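Local atomic coordinates of glycoside hydrolase family 31 (Trueperella pyogenes, PDB entry 5I0F), a protein that degrades cycloalternan, probably hydrolysing this cyclic glucan by a retaining mechanism that passes through a covalent glycosyl-enzyme intermediate. Residues Ser325-Glu330 and Arg380-Ile385. Sequence-based numbering, arbitrary orientation.
With BGC (beta-D-glucopyranose), chain C.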
loop_
_atom_site.group_PDB
_atom_site.type_symbol
_atom_site.label_atom_id
_atom_site.label_comp_id
_atom_site.label_asym_id
_atom_site.label_seq_id
_atom_site.Cartn_x
_atom_site.Cartn_y
_atom_site.Cartn_z
ATOM N N SER A 325 6.547 -18.928 14.644
ATOM C CA SER A 325 6.077 -19.805 13.565
ATOM C C SER A 325 6.636 -19.477 12.178
ATOM O O SER A 325 6.616 -20.326 11.296
ATOM C CB SER A 325 4.538 -19.892 13.557
ATOM O OG SER A 325 3.963 -18.689 13.065
ATOM N N VAL A 326 7.155 -18.271 11.999
ATOM C CA VAL A 326 7.596 -17.786 10.681
ATOM C C VAL A 326 8.811 -16.885 10.892
ATOM O O VAL A 326 8.818 -16.034 11.799
ATOM C CB VAL A 326 6.501 -16.957 9.945
ATOM C CG1 VAL A 326 7.008 -16.461 8.588
ATOM C CG2 VAL A 326 5.226 -17.757 9.728
ATOM N N VAL A 327 9.814 -17.055 10.040
ATOM C CA VAL A 327 10.910 -16.098 9.938
ATOM C C VAL A 327 10.935 -15.534 8.530
ATOM O O VAL A 327 10.873 -16.292 7.550
ATOM C CB VAL A 327 12.270 -16.692 10.372
ATOM C CG1 VAL A 327 12.699 -17.875 9.510
ATOM C CG2 VAL A 327 13.344 -15.589 10.399
ATOM N N VAL A 328 10.922 -14.205 8.434
ATOM C CA VAL A 328 11.116 -13.500 7.168
ATOM C C VAL A 328 12.592 -13.111 7.062
ATOM O O VAL A 328 13.161 -12.580 8.021
ATOM C CB VAL A 328 10.226 -12.223 7.107
ATOM C CG1 VAL A 328 10.377 -11.523 5.760
ATOM C CG2 VAL A 328 8.764 -12.597 7.367
ATOM N N ILE A 329 13.212 -13.383 5.906
ATOM C CA ILE A 329 14.568 -12.958 5.618
ATOM C C ILE A 329 14.487 -12.025 4.423
ATOM O O ILE A 329 13.988 -12.419 3.358
ATOM C CB ILE A 329 15.505 -14.162 5.304
ATOM C CG1 ILE A 329 15.320 -15.278 6.345
ATOM C CG2 ILE A 329 16.955 -13.687 5.244
ATOM C CD1 ILE A 329 16.043 -16.572 6.031
ATOM N N GLU A 330 14.937 -10.785 4.625
ATOM C CA GLU A 330 14.923 -9.760 3.595
ATOM C C GLU A 330 16.229 -9.651 2.867
ATOM O O GLU A 330 16.252 -9.680 1.633
ATOM C CB GLU A 330 14.537 -8.395 4.202
ATOM C CG GLU A 330 13.149 -8.397 4.772
ATOM C CD GLU A 330 12.573 -7.006 4.951
ATOM O OE1 GLU A 330 13.359 -6.055 5.265
ATOM O OE2 GLU A 330 11.330 -6.888 4.796
ATOM N N ARG A 380 12.036 -27.603 13.422
ATOM C CA ARG A 380 11.594 -26.850 14.580
ATOM C C ARG A 380 10.200 -26.245 14.462
ATOM O O ARG A 380 9.780 -25.526 15.361
ATOM C CB ARG A 380 12.577 -25.723 14.851
ATOM C CG ARG A 380 14.001 -26.143 15.049
ATOM C CD ARG A 380 14.737 -24.935 15.575
ATOM N NE ARG A 380 16.157 -25.061 15.422
ATOM C CZ ARG A 380 17.027 -24.151 15.843
ATOM N NH1 ARG A 380 16.612 -23.041 16.447
ATOM N NH2 ARG A 380 18.326 -24.368 15.674
ATOM N N GLY A 381 9.475 -26.509 13.378
ATOM C CA GLY A 381 8.163 -25.927 13.187
ATOM C C GLY A 381 8.151 -24.465 12.779
ATOM O O GLY A 381 7.183 -23.787 13.040
ATOM N N ILE A 382 9.214 -23.990 12.121
ATOM C CA ILE A 382 9.334 -22.601 11.679
ATOM C C ILE A 382 9.348 -22.592 10.150
ATOM O O ILE A 382 10.157 -23.297 9.530
ATOM C CB ILE A 382 10.634 -21.955 12.225
ATOM C CG1 ILE A 382 10.636 -21.972 13.762
ATOM C CG2 ILE A 382 10.778 -20.518 11.742
ATOM C CD1 ILE A 382 11.972 -21.628 14.392
ATOM N N ARG A 383 8.486 -21.765 9.556
ATOM C CA ARG A 383 8.459 -21.584 8.094
ATOM C C ARG A 383 9.312 -20.384 7.675
ATOM O O ARG A 383 9.571 -19.496 8.479
ATOM C CB ARG A 383 7.025 -21.460 7.594
ATOM C CG ARG A 383 6.338 -22.800 7.384
ATOM C CD ARG A 383 5.907 -23.464 8.678
ATOM N NE ARG A 383 5.176 -24.712 8.396
ATOM C CZ ARG A 383 4.572 -25.463 9.316
ATOM N NH1 ARG A 383 4.576 -25.116 10.597
ATOM N NH2 ARG A 383 3.943 -26.574 8.946
ATOM N N VAL A 384 9.757 -20.384 6.414
ATOM C CA VAL A 384 10.738 -19.398 5.940
ATOM C C VAL A 384 10.167 -18.611 4.761
ATOM O O VAL A 384 9.717 -19.195 3.774
ATOM C CB VAL A 384 12.076 -20.087 5.541
ATOM C CG1 VAL A 384 13.091 -19.071 5.012
ATOM C CG2 VAL A 384 12.660 -20.853 6.722
ATOM N N ILE A 385 10.158 -17.282 4.884
ATOM C CA ILE A 385 9.641 -16.376 3.845
ATOM C C ILE A 385 10.790 -15.497 3.316
ATOM O O ILE A 385 11.517 -14.929 4.113
ATOM C CB ILE A 385 8.550 -15.450 4.442
ATOM C CG1 ILE A 385 7.417 -16.258 5.098
ATOM C CG2 ILE A 385 8.015 -14.459 3.416
ATOM C CD1 ILE A 385 6.518 -17.002 4.175
HETATM C C2 BGC C . 9.290 -2.697 3.279
HETATM C C3 BGC C . 10.129 -2.890 4.555
HETATM C C4 BGC C . 11.430 -3.602 4.197
HETATM C C5 BGC C . 12.185 -2.848 3.093
HETATM C C6 BGC C . 13.364 -3.693 2.626
HETATM C C1 BGC C . 9.979 -2.875 1.901
HETATM O O2 BGC C . 8.113 -1.867 3.346
HETATM O O3 BGC C . 9.384 -3.624 5.530
HETATM O O4 BGC C . 12.267 -3.732 5.363
HETATM O O5 BGC C . 11.367 -2.500 1.946
HETATM O O6 BGC C . 14.220 -2.937 1.763
#
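Val326 CG1 and Ile385 CG1 meet at 3.5 Å in the tightest side-chain packing of the contact. In Val326 that methyl is anti to the backbone N (chi1 179°), which carries it over Ile385. The isoleucine, covered more than any other residue here, also sets its CB against Val328 CG2 at 4.1 Å. Branching at CB suits an extended strand and the buried interior of the barrel, beside Trp298 of strand 297-300.

On the other face Val327 CG1 touches both Ile382 CG2, at 4.0 Å, and Val384 CG2, while Ile329 CD1 reaches Val384 CG1. Leu377 of helix 370-379 and Met314 of helix 307-320 cover this layer. Between the faces, four nearly straight backbone hydrogen bonds join the parallel strands, from Arg383 N to Ser325 O at 2.9 Å through to Ile329 N to Ile385 O.

Packing is looser at the start of 380-385. Gly381, lacking a side chain, readily takes the positive phi (76°) that closes helix 370-379 in a Schellman motif; partly exposed Arg383 brings its side-chain CB within 3.9 Å of Ser325 O.

At the opposite end Glu330 suits its place because two carboxylate oxygens serve sugar and lysine at once: OE1 accepts a 2.6 Å hydrogen bond from glucose O4 and another from Asn302, while OE2 salt-bridges Lys465. Adjacent parallel strands joined through a helix, with a sugar-binding carboxylate just past a strand's C-terminal end, typify the family 31 TIM barrel.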